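PDB 3TQK: phospho-2-dehydro-3-deoxyheptonate aldolase, which probably condenses phosphoenolpyruvate with D-erythrose 4-phosphate to give 3-deoxy-D-arabino-heptulosonate 7-phosphate, opening the pathway to chorismate and the aromatic amino acids. Local coordinates for residues A65-A70 / R124-D129; I84-R89 / K332-L337; K118-A123 / Q148-L153; D129-N132 / P136-T139. All blocks are in the same frame, centred on the assembly; numbering follows the deposited sequence.

Interaction 1. Residues A65-A70 / R124-D129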
loop_
_atom_site.group_PDB
_atom_site.type_symbol
_atom_site.label_atom_id
_atom_site.label_comp_id
_atom_site.label_asym_id
_atom_site.label_seq_id
_atom_site.Cartn_x
_atom_site.Cartn_y
_atom_site.Cartn_z
ATOM N N ALA A 65 -3.961 -2.372 30.705
ATOM C CA ALA A 65 -3.566 -0.967 30.837
ATOM C C ALA A 65 -4.468 -0.084 29.963
ATOM O O ALA A 65 -4.833 1.012 30.362
ATOM C CB ALA A 65 -2.103 -0.778 30.475
ATOM N N ALA A 66 -4.845 -0.583 28.791
ATOM C CA ALA A 66 -5.777 0.123 27.914
ATOM C C ALA A 66 -7.149 0.359 28.573
ATOM O O ALA A 66 -7.726 1.439 28.452
ATOM C CB ALA A 66 -5.937 -0.632 26.601
ATOM N N ILE A 67 -7.669 -0.649 29.261
ATOM C CA ILE A 67 -8.919 -0.501 30.004
ATOM C C ILE A 67 -8.770 0.567 31.100
ATOM O O ILE A 67 -9.612 1.467 31.210
ATOM C CB ILE A 67 -9.378 -1.851 30.624
ATOM C CG1 ILE A 67 -9.852 -2.822 29.527
ATOM C CG2 ILE A 67 -10.472 -1.631 31.678
ATOM C CD1 ILE A 67 -11.157 -2.439 28.869
ATOM N N GLU A 68 -7.704 0.495 31.895
ATOM C CA GLU A 68 -7.501 1.525 32.915
ATOM C C GLU A 68 -7.427 2.929 32.316
ATOM O O GLU A 68 -8.034 3.854 32.849
ATOM C CB GLU A 68 -6.262 1.262 33.762
ATOM C CG GLU A 68 -6.165 2.188 34.977
ATOM C CD GLU A 68 -4.923 1.942 35.808
ATOM O OE1 GLU A 68 -4.392 2.920 36.370
ATOM O OE2 GLU A 68 -4.474 0.780 35.894
ATOM N N TYR A 69 -6.692 3.086 31.216
ATOM C CA TYR A 69 -6.630 4.367 30.499
ATOM C C TYR A 69 -8.028 4.823 30.087
ATOM O O TYR A 69 -8.388 5.988 30.259
ATOM C CB TYR A 69 -5.736 4.256 29.252
ATOM C CG TYR A 69 -5.573 5.567 28.501
ATOM C CD1 TYR A 69 -6.431 5.904 27.470
ATOM C CD2 TYR A 69 -4.568 6.464 28.835
ATOM C CE1 TYR A 69 -6.296 7.094 26.786
ATOM C CE2 TYR A 69 -4.423 7.658 28.166
ATOM C CZ TYR A 69 -5.294 7.972 27.138
ATOM O OH TYR A 69 -5.171 9.161 26.459
ATOM N N ALA A 70 -8.808 3.888 29.549
ATOM C CA ALA A 70 -10.143 4.183 29.031
ATOM C C ALA A 70 -11.062 4.691 30.119
ATOM O O ALA A 70 -11.848 5.608 29.889
ATOM C CB ALA A 70 -10.743 2.967 28.389
ATOM N N ARG A 124 -10.340 -7.642 19.255
ATOM C CA ARG A 124 -11.780 -7.512 19.197
ATOM C C ARG A 124 -12.342 -7.395 20.605
ATOM O O ARG A 124 -13.206 -6.552 20.846
ATOM C CB ARG A 124 -12.428 -8.693 18.490
ATOM C CG ARG A 124 -13.927 -8.497 18.291
ATOM C CD ARG A 124 -14.619 -9.717 17.730
ATOM N NE ARG A 124 -16.058 -9.560 17.878
ATOM C CZ ARG A 124 -16.803 -8.776 17.112
ATOM N NH1 ARG A 124 -16.264 -8.096 16.102
ATOM N NH2 ARG A 124 -18.096 -8.672 17.355
ATOM N N ASN A 125 -11.866 -8.237 21.523
ATOM C CA ASN A 125 -12.386 -8.227 22.892
ATOM C C ASN A 125 -12.112 -6.894 23.584
ATOM O O ASN A 125 -12.937 -6.414 24.359
ATOM C CB ASN A 125 -11.854 -9.408 23.736
ATOM C CG ASN A 125 -12.887 -9.923 24.752
ATOM O OD1 ASN A 125 -13.699 -9.162 25.256
ATOM N ND2 ASN A 125 -12.858 -11.220 25.037
ATOM N N LEU A 126 -10.969 -6.287 23.292
ATOM C CA LEU A 126 -10.671 -4.957 23.823
ATOM C C LEU A 126 -11.666 -3.913 23.290
ATOM O O LEU A 126 -12.242 -3.123 24.047
ATOM C CB LEU A 126 -9.238 -4.543 23.471
ATOM C CG LEU A 126 -8.794 -3.160 23.946
ATOM C CD1 LEU A 126 -9.009 -2.980 25.455
ATOM C CD2 LEU A 126 -7.344 -2.944 23.565
ATOM N N LEU A 127 -11.871 -3.929 21.981
ATOM C CA LEU A 127 -12.806 -3.008 21.349
ATOM C C LEU A 127 -14.225 -3.227 21.841
ATOM O O LEU A 127 -14.966 -2.262 22.052
ATOM C CB LEU A 127 -12.746 -3.147 19.838
ATOM C CG LEU A 127 -11.489 -2.579 19.202
ATOM C CD1 LEU A 127 -11.396 -3.115 17.788
ATOM C CD2 LEU A 127 -11.478 -1.033 19.224
ATOM N N SER A 128 -14.611 -4.481 22.056
ATOM C CA SER A 128 -15.921 -4.769 22.645
ATOM C C SER A 128 -16.034 -4.102 24.014
ATOM O O SER A 128 -16.998 -3.387 24.261
ATOM C CB SER A 128 -16.157 -6.273 22.755
ATOM O OG SER A 128 -17.438 -6.563 23.294
ATOM N N ASP A 129 -15.035 -4.309 24.873
ATOM C CA ASP A 129 -15.020 -3.734 26.222
ATOM C C ASP A 129 -15.087 -2.201 26.246
ATOM O O ASP A 129 -15.863 -1.624 27.003
ATOM C CB ASP A 129 -13.782 -4.210 27.017
ATOM C CG ASP A 129 -13.815 -5.709 27.322
ATOM O OD1 ASP A 129 -14.863 -6.330 27.087
ATOM O OD2 ASP A 129 -12.797 -6.274 27.778
#
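Leu126 and Ile67 run past each other in opposite senses, each reaching from its own helix toward the other, and their CD1 atoms meet alongside at 4.1 Å. Leu126 holds CG anti to its backbone N (chi1 179°), a setting that sends both methyl branches across the gap although the side chain starts off along the flank of its helix. The fork then closes on Ala66: CB of Ala66 lies 4.0 Å from Leu126 CD1 and 4.1 Å from Leu126 CD2, so this small side chain is met by both branches. The two helices, 63-80 and 116-132, are neighbours on the outside of the TIM barrel of this class-I DAHP synthase; the short segments here run nearly parallel, at 18°, with their axes 10.8 Å apart. Ile67 extends its longer branch further along helix 116-132, where CD1 comes to 3.7 Å from CB of Asp129, the two side chains passing at a slant. The methylene of Asp129 makes the closest approach. Ala66 and Leu126 are buried, whereas Ile67 and Asp129 lie toward the partly exposed border. Ala66 also packs on Ile60 of the loop before helix 63-80.

Interaction 2. Residues I84-R89 / K332-L337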
loop_
_atom_site.group_PDB
_atom_site.type_symbol
_atom_site.label_atom_id
_atom_site.label_comp_id
_atom_site.label_asym_id
_atom_site.label_seq_id
_atom_site.Cartn_x
_atom_site.Cartn_y
_atom_site.Cartn_z
ATOM N N ILE A 84 -16.348 18.972 22.595
ATOM C CA ILE A 84 -15.369 18.026 22.076
ATOM C C ILE A 84 -15.996 16.649 21.934
ATOM O O ILE A 84 -16.718 16.216 22.823
ATOM C CB ILE A 84 -14.204 17.925 23.084
ATOM C CG1 ILE A 84 -13.166 19.003 22.829
ATOM C CG2 ILE A 84 -13.512 16.605 23.010
ATOM C CD1 ILE A 84 -12.093 18.996 23.923
ATOM N N LEU A 85 -15.720 15.964 20.828
ATOM C CA LEU A 85 -16.054 14.545 20.705
ATOM C C LEU A 85 -14.769 13.747 20.913
ATOM O O LEU A 85 -13.843 13.842 20.104
ATOM C CB LEU A 85 -16.663 14.225 19.341
ATOM C CG LEU A 85 -17.048 12.756 19.105
ATOM C CD1 LEU A 85 -18.121 12.281 20.100
ATOM C CD2 LEU A 85 -17.519 12.530 17.669
ATOM N N ILE A 86 -14.712 12.991 22.011
ATOM C CA ILE A 86 -13.543 12.194 22.359
ATOM C C ILE A 86 -13.708 10.808 21.782
ATOM O O ILE A 86 -14.737 10.154 21.996
ATOM C CB ILE A 86 -13.327 12.095 23.886
ATOM C CG1 ILE A 86 -12.893 13.452 24.445
ATOM C CG2 ILE A 86 -12.256 11.064 24.203
ATOM C CD1 ILE A 86 -13.000 13.572 25.929
ATOM N N ILE A 87 -12.703 10.391 21.016
ATOM C CA ILE A 87 -12.655 9.063 20.424
ATOM C C ILE A 87 -11.350 8.430 20.854
ATOM O O ILE A 87 -10.289 9.015 20.668
ATOM C CB ILE A 87 -12.678 9.114 18.890
ATOM C CG1 ILE A 87 -13.956 9.805 18.400
ATOM C CG2 ILE A 87 -12.575 7.683 18.320
ATOM C CD1 ILE A 87 -14.022 9.953 16.906
HETATM N N MSE A 88 -11.417 7.251 21.450
HETATM C CA MSE A 88 -10.194 6.636 21.928
HETATM C C MSE A 88 -9.424 5.912 20.847
HETATM O O MSE A 88 -9.972 5.099 20.110
HETATM C CB MSE A 88 -10.414 5.636 23.030
HETATM C CG MSE A 88 -9.060 5.010 23.383
HETATM SE SE MSE A 88 -9.097 4.294 25.060
HETATM C CE MSE A 88 -7.462 3.193 25.097
ATOM N N ARG A 89 -8.128 6.180 20.836
ATOM C CA ARG A 89 -7.199 5.615 19.881
ATOM C C ARG A 89 -6.836 4.199 20.319
ATOM O O ARG A 89 -6.259 3.993 21.397
ATOM C CB ARG A 89 -5.970 6.523 19.841
ATOM C CG ARG A 89 -4.918 6.187 18.837
ATOM C CD ARG A 89 -3.630 6.954 19.157
ATOM N NE ARG A 89 -2.534 6.297 18.467
ATOM C CZ ARG A 89 -2.155 6.559 17.222
ATOM N NH1 ARG A 89 -2.735 7.521 16.525
ATOM N NH2 ARG A 89 -1.164 5.858 16.677
ATOM N N LYS A 332 -5.054 18.791 30.232
ATOM C CA LYS A 332 -4.766 20.191 29.906
ATOM C C LYS A 332 -5.050 20.481 28.440
ATOM O O LYS A 332 -5.540 21.552 28.089
ATOM C CB LYS A 332 -3.309 20.567 30.214
ATOM C CG LYS A 332 -3.118 21.239 31.564
ATOM C CD LYS A 332 -2.765 20.240 32.675
ATOM C CE LYS A 332 -1.248 20.144 32.908
ATOM N NZ LYS A 332 -0.763 21.174 33.876
HETATM N N MSE A 333 -4.710 19.524 27.593
HETATM C CA MSE A 333 -4.906 19.671 26.168
HETATM C C MSE A 333 -6.403 19.701 25.834
HETATM O O MSE A 333 -6.826 20.482 24.993
HETATM C CB MSE A 333 -4.166 18.559 25.424
HETATM C CG MSE A 333 -2.656 18.686 25.568
HETATM SE SE MSE A 333 -1.645 17.156 24.956
HETATM C CE MSE A 333 -1.547 17.640 23.062
ATOM N N LEU A 334 -7.198 18.883 26.517
ATOM C CA LEU A 334 -8.650 18.920 26.345
ATOM C C LEU A 334 -9.200 20.282 26.795
ATOM O O LEU A 334 -10.016 20.887 26.097
ATOM C CB LEU A 334 -9.328 17.770 27.095
ATOM C CG LEU A 334 -9.011 16.340 26.626
ATOM C CD1 LEU A 334 -9.542 15.324 27.625
ATOM C CD2 LEU A 334 -9.567 16.044 25.234
ATOM N N GLU A 335 -8.726 20.776 27.939
ATOM C CA GLU A 335 -9.101 22.111 28.410
ATOM C C GLU A 335 -8.828 23.149 27.320
ATOM O O GLU A 335 -9.686 23.976 27.014
ATOM C CB GLU A 335 -8.348 22.488 29.697
ATOM C CG GLU A 335 -8.794 21.732 30.959
ATOM C CD GLU A 335 -7.850 21.935 32.153
ATOM O OE1 GLU A 335 -7.039 22.893 32.136
ATOM O OE2 GLU A 335 -7.916 21.135 33.118
HETATM N N MSE A 336 -7.634 23.094 26.734
HETATM C CA MSE A 336 -7.254 24.034 25.686
HETATM C C MSE A 336 -8.184 23.958 24.483
HETATM O O MSE A 336 -8.552 24.989 23.926
HETATM C CB MSE A 336 -5.827 23.775 25.217
HETATM C CG MSE A 336 -4.767 24.180 26.211
HETATM SE SE MSE A 336 -3.076 23.334 25.763
HETATM C CE MSE A 336 -2.642 24.372 24.166
ATOM N N LEU A 337 -8.534 22.739 24.076
ATOM C CA LEU A 337 -9.406 22.536 22.915
ATOM C C LEU A 337 -10.841 23.012 23.176
ATOM O O LEU A 337 -11.471 23.608 22.296
ATOM C CB LEU A 337 -9.408 21.071 22.477
ATOM C CG LEU A 337 -8.161 20.663 21.689
ATOM C CD1 LEU A 337 -7.939 19.181 21.765
ATOM C CD2 LEU A 337 -8.270 21.108 20.234
#
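Ile84, at the start of barrel strand 84-89, points its side chain at helix 327-344, the last helix of the chain and part of the outer layer of the TIM barrel. From CB the side chain divides. CG2 lies anti to the backbone N, and CG1 takes the place beside that N (chi1 -86°) and leads on, fully extended, to CD1. This terminal methyl makes the cross-contact: it sits 3.7 Å from CB of Leu337, 4.1 Å from CD2 of Leu334 and 3.6 Å from the backbone O of Leu334, and is thus set against the helix surface itself as well as its side chains. The side chains of Ile84 and Leu337 cross at about a right angle. Strand and helix segments run roughly antiparallel, at 147°, as expected where a barrel strand faces a helix leading back along the outside. The seat is apolar and buried, with Val53 of the adjoining strand packing on both Ile84 and Leu337, and Phe80 of helix 63-80 on Leu334. Leu334 of helix 327-344 serves two strand residues, spreading its two methyls between them: CD2 goes to Ile84, and CD1 approaches CD1 of Ile86 at 4.2 Å.

Interaction 3. Residues K118-A123 / Q148-L153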
loop_
_atom_site.group_PDB
_atom_site.type_symbol
_atom_site.label_atom_id
_atom_site.label_comp_id
_atom_site.label_asym_id
_atom_site.label_seq_id
_atom_site.Cartn_x
_atom_site.Cartn_y
_atom_site.Cartn_z
ATOM N N LYS A 118 -4.671 -15.189 18.463
ATOM C CA LYS A 118 -4.804 -14.625 19.805
ATOM C C LYS A 118 -4.899 -13.099 19.743
ATOM O O LYS A 118 -5.752 -12.485 20.385
ATOM C CB LYS A 118 -3.627 -15.044 20.683
ATOM C CG LYS A 118 -3.761 -14.633 22.138
ATOM C CD LYS A 118 -2.714 -15.330 22.994
ATOM C CE LYS A 118 -2.492 -14.597 24.292
ATOM N NZ LYS A 118 -1.530 -15.304 25.174
ATOM N N GLY A 119 -4.023 -12.503 18.942
ATOM C CA GLY A 119 -4.014 -11.073 18.722
ATOM C C GLY A 119 -5.360 -10.566 18.277
ATOM O O GLY A 119 -5.890 -9.611 18.853
ATOM N N LEU A 120 -5.914 -11.201 17.249
ATOM C CA LEU A 120 -7.176 -10.754 16.689
ATOM C C LEU A 120 -8.272 -10.901 17.718
ATOM O O LEU A 120 -9.117 -10.031 17.839
ATOM C CB LEU A 120 -7.542 -11.526 15.412
ATOM C CG LEU A 120 -6.772 -11.108 14.166
ATOM C CD1 LEU A 120 -6.873 -12.172 13.050
ATOM C CD2 LEU A 120 -7.275 -9.754 13.700
ATOM N N ARG A 121 -8.231 -11.989 18.468
ATOM C CA ARG A 121 -9.228 -12.263 19.489
ATOM C C ARG A 121 -9.200 -11.240 20.605
ATOM O O ARG A 121 -10.240 -10.706 20.987
ATOM C CB ARG A 121 -9.016 -13.658 20.066
ATOM C CG ARG A 121 -10.087 -14.092 21.043
ATOM C CD ARG A 121 -9.782 -15.492 21.565
ATOM N NE ARG A 121 -9.985 -16.500 20.531
ATOM C CZ ARG A 121 -11.167 -17.001 20.182
ATOM N NH1 ARG A 121 -12.295 -16.596 20.766
ATOM N NH2 ARG A 121 -11.230 -17.917 19.227
ATOM N N LEU A 122 -8.013 -10.949 21.124
ATOM C CA LEU A 122 -7.890 -9.945 22.186
ATOM C C LEU A 122 -8.160 -8.509 21.681
ATOM O O LEU A 122 -8.655 -7.665 22.430
ATOM C CB LEU A 122 -6.523 -10.061 22.855
ATOM C CG LEU A 122 -6.252 -11.407 23.555
ATOM C CD1 LEU A 122 -4.916 -11.373 24.301
ATOM C CD2 LEU A 122 -7.374 -11.793 24.524
ATOM N N ALA A 123 -7.857 -8.248 20.412
ATOM C CA ALA A 123 -8.099 -6.933 19.820
ATOM C C ALA A 123 -9.594 -6.674 19.775
ATOM O O ALA A 123 -10.071 -5.622 20.220
ATOM C CB ALA A 123 -7.486 -6.833 18.414
ATOM N N GLN A 148 -12.581 -7.304 9.044
ATOM C CA GLN A 148 -13.769 -8.127 9.267
ATOM C C GLN A 148 -13.902 -8.563 10.720
ATOM O O GLN A 148 -15.002 -8.872 11.174
ATOM C CB GLN A 148 -13.744 -9.362 8.362
ATOM C CG GLN A 148 -13.936 -9.044 6.876
ATOM C CD GLN A 148 -15.381 -8.645 6.510
ATOM O OE1 GLN A 148 -16.228 -8.373 7.382
ATOM N NE2 GLN A 148 -15.663 -8.613 5.210
ATOM N N TYR A 149 -12.788 -8.562 11.452
ATOM C CA TYR A 149 -12.792 -8.958 12.843
ATOM C C TYR A 149 -13.316 -7.901 13.810
ATOM O O TYR A 149 -13.646 -8.237 14.949
ATOM C CB TYR A 149 -11.384 -9.404 13.269
ATOM C CG TYR A 149 -10.960 -10.678 12.596
ATOM C CD1 TYR A 149 -10.492 -10.672 11.293
ATOM C CD2 TYR A 149 -11.061 -11.896 13.253
ATOM C CE1 TYR A 149 -10.121 -11.843 10.656
ATOM C CE2 TYR A 149 -10.683 -13.088 12.629
ATOM C CZ TYR A 149 -10.221 -13.051 11.334
ATOM O OH TYR A 149 -9.846 -14.206 10.711
ATOM N N PHE A 150 -13.391 -6.638 13.394
ATOM C CA PHE A 150 -13.843 -5.589 14.319
ATOM C C PHE A 150 -14.356 -4.267 13.722
ATOM O O PHE A 150 -14.582 -3.308 14.466
ATOM C CB PHE A 150 -12.725 -5.279 15.332
ATOM C CG PHE A 150 -11.372 -5.041 14.709
ATOM C CD1 PHE A 150 -10.349 -5.948 14.884
ATOM C CD2 PHE A 150 -11.124 -3.914 13.957
ATOM C CE1 PHE A 150 -9.101 -5.736 14.315
ATOM C CE2 PHE A 150 -9.876 -3.708 13.394
ATOM C CZ PHE A 150 -8.872 -4.628 13.580
ATOM N N ALA A 151 -14.569 -4.201 12.417
ATOM C CA ALA A 151 -14.908 -2.912 11.767
ATOM C C ALA A 151 -16.229 -2.297 12.254
ATOM O O ALA A 151 -16.409 -1.081 12.169
ATOM C CB ALA A 151 -14.937 -3.067 10.241
ATOM N N GLU A 152 -17.140 -3.137 12.750
ATOM C CA GLU A 152 -18.429 -2.690 13.285
ATOM C C GLU A 152 -18.322 -2.151 14.723
ATOM O O GLU A 152 -19.314 -1.687 15.280
ATOM C CB GLU A 152 -19.488 -3.822 13.192
ATOM C CG GLU A 152 -19.601 -4.800 14.412
ATOM C CD GLU A 152 -18.539 -5.914 14.449
ATOM O OE1 GLU A 152 -17.410 -5.719 13.951
ATOM O OE2 GLU A 152 -18.841 -6.997 14.995
ATOM N N LEU A 153 -17.134 -2.220 15.318
ATOM C CA LEU A 153 -16.861 -1.615 16.630
ATOM C C LEU A 153 -16.086 -0.292 16.491
ATOM O O LEU A 153 -15.806 0.384 17.478
ATOM C CB LEU A 153 -16.055 -2.590 17.479
ATOM C CG LEU A 153 -16.796 -3.854 17.914
ATOM C CD1 LEU A 153 -15.811 -4.934 18.343
ATOM C CD2 LEU A 153 -17.792 -3.540 19.025
#
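Leu120 lays one methyl over the ring of Tyr149, a CH-pi contact in which CD1 stands 3.9 Å from the ring centroid and only 11° off the normal. The leucine turns CG to the side of its backbone N, anti to the carbonyl carbon (chi1 -76°), and the two branches then divide the ring between them. CD1 sits above its middle, about equally far from CZ, CE1 and CE2, whereas CD2 covers the inner end, 4.0 Å from CG of Tyr149. Further back, CB of Leu120 approaches CD2 of the tyrosine at 4.1 Å. Helix 116-132, which carries Leu120, is one of the outer helices of the TIM barrel, and residues 148-153 belong to the connection between barrel strands 137-140 and 156-159; the contact therefore ties this connection to the preceding helix. Tyr149 likewise has its CG anti to the carbonyl carbon, and the far end of its ring is tethered by a hydrogen bond between OH and the backbone O of Ile14, while Ala16 and Leu19 of helix 16-22 add further packing. Phe150 adopts a different first torsion, 49°, placing CG between its backbone N and carbonyl carbon. Its ring meets Leu120 more loosely, CE1 to CD2 at 4.5 Å, and also packs on Leu127. The salt bridge from Glu152 to Arg124 adds a polar link between loop and helix.

Interaction 4. Residues D129-N132 / P136-T139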
loop_
_atom_site.group_PDB
_atom_site.type_symbol
_atom_site.label_atom_id
_atom_site.label_comp_id
_atom_site.label_asym_id
_atom_site.label_seq_id
_atom_site.Cartn_x
_atom_site.Cartn_y
_atom_site.Cartn_z
ATOM N N ASP A 129 -15.035 -4.309 24.873
ATOM C CA ASP A 129 -15.020 -3.734 26.222
ATOM C C ASP A 129 -15.087 -2.201 26.246
ATOM O O ASP A 129 -15.863 -1.624 27.003
ATOM C CB ASP A 129 -13.782 -4.210 27.017
ATOM C CG ASP A 129 -13.815 -5.709 27.322
ATOM O OD1 ASP A 129 -14.863 -6.330 27.087
ATOM O OD2 ASP A 129 -12.797 -6.274 27.778
ATOM N N LEU A 130 -14.274 -1.555 25.418
ATOM C CA LEU A 130 -14.216 -0.093 25.381
ATOM C C LEU A 130 -15.536 0.538 24.918
ATOM O O LEU A 130 -16.051 1.457 25.570
ATOM C CB LEU A 130 -13.069 0.369 24.489
ATOM C CG LEU A 130 -11.665 0.019 24.995
ATOM C CD1 LEU A 130 -10.633 0.304 23.916
ATOM C CD2 LEU A 130 -11.345 0.790 26.247
ATOM N N THR A 131 -16.077 0.049 23.803
ATOM C CA THR A 131 -17.339 0.544 23.282
ATOM C C THR A 131 -18.492 0.222 24.221
ATOM O O THR A 131 -19.452 1.005 24.326
ATOM C CB THR A 131 -17.664 -0.040 21.908
ATOM O OG1 THR A 131 -17.609 -1.465 21.978
ATOM C CG2 THR A 131 -16.694 0.500 20.838
ATOM N N ASN A 132 -18.393 -0.918 24.910
ATOM C CA ASN A 132 -19.388 -1.283 25.909
ATOM C C ASN A 132 -19.366 -0.353 27.124
ATOM O O ASN A 132 -20.366 -0.223 27.832
ATOM C CB ASN A 132 -19.213 -2.738 26.343
ATOM C CG ASN A 132 -20.393 -3.251 27.120
ATOM O OD1 ASN A 132 -20.245 -3.720 28.243
ATOM N ND2 ASN A 132 -21.587 -3.137 26.535
ATOM N N PRO A 136 -16.350 5.721 22.099
ATOM C CA PRO A 136 -16.060 5.468 20.693
ATOM C C PRO A 136 -14.583 5.184 20.500
ATOM O O PRO A 136 -13.749 5.764 21.215
ATOM C CB PRO A 136 -16.419 6.780 19.998
ATOM C CG PRO A 136 -17.021 7.668 21.028
ATOM C CD PRO A 136 -16.725 7.121 22.364
ATOM N N CYS A 137 -14.276 4.338 19.515
ATOM C CA CYS A 137 -12.911 3.897 19.247
ATOM C C CYS A 137 -12.437 4.154 17.816
ATOM O O CYS A 137 -13.223 4.068 16.875
ATOM C CB CYS A 137 -12.819 2.399 19.527
ATOM S SG CYS A 137 -12.982 1.999 21.244
ATOM N N ALA A 138 -11.131 4.416 17.691
ATOM C CA ALA A 138 -10.426 4.632 16.431
ATOM C C ALA A 138 -9.338 3.574 16.225
ATOM O O ALA A 138 -8.689 3.161 17.175
ATOM C CB ALA A 138 -9.771 6.019 16.443
ATOM N N THR A 139 -9.117 3.151 14.985
ATOM C CA THR A 139 -7.989 2.265 14.681
ATOM C C THR A 139 -7.518 2.497 13.262
ATOM O O THR A 139 -8.192 3.178 12.498
ATOM C CB THR A 139 -8.363 0.797 14.880
ATOM O OG1 THR A 139 -7.172 0.028 15.088
ATOM C CG2 THR A 139 -9.129 0.269 13.684
#
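Apolar packing centres on the sulfur of Cys137, which points from the first residue of strand 137-140 toward the end of helix 116-132. SG lies 3.6 Å from CB of Leu130 and 3.9 Å from CD1 of the same leucine, touching it at the base and at one branch tip. Thr131 brings up its methyl, CG2, at 4.0 Å from SG, so that consecutive helix residues both meet the one sulfur. With SG anti to the carbonyl carbon (chi1 -68°), Cys137 directs it into this angle between the two side chains. All three residues are buried, and Leu153 packs against Thr131.

Polar interactions involve the other branch of Thr131. Its OG1 is hydrogen-bonded to the backbone O of Leu127 and of Ser128, and also to OG of Ser29. This separation of roles leaves the methyl for the cysteine, while the hydroxyl serves its own helix and links it to helix 27-45. Backbone bonding of the strand runs to its sheet neighbours, Pro136 and Ala138 pairing with Met88. The short turn from helix to strand, with the helix packed back over the strand it leads into, is the alpha-to-beta half of a beta-alpha-beta unit in a TIM barrel.

In the fold
All four contacts belong to one eight-stranded TIM barrel. Along the chain come helix 63-80, strand 84-89, helix 116-132, strand 137-140, loop 148-153 and helix 327-344. Helix 116-132 is common to interactions 1, 3 and 4, with centres 7 to 12 Å apart. Interaction 2 lies about 25 Å from interaction 3 between centres, but its strand 84-89 adjoins 137-140 in the sheet. Interactions 2 and 4 seat helices on barrel strands, interaction 1 joins two outer helices and interaction 3 holds a connecting loop to one of them. The barrel carries the manganese site of Cys58, His266, Glu299 and Asp322; the side chain of Ala66 in interaction 1 is about 12 Å from that of Cys58.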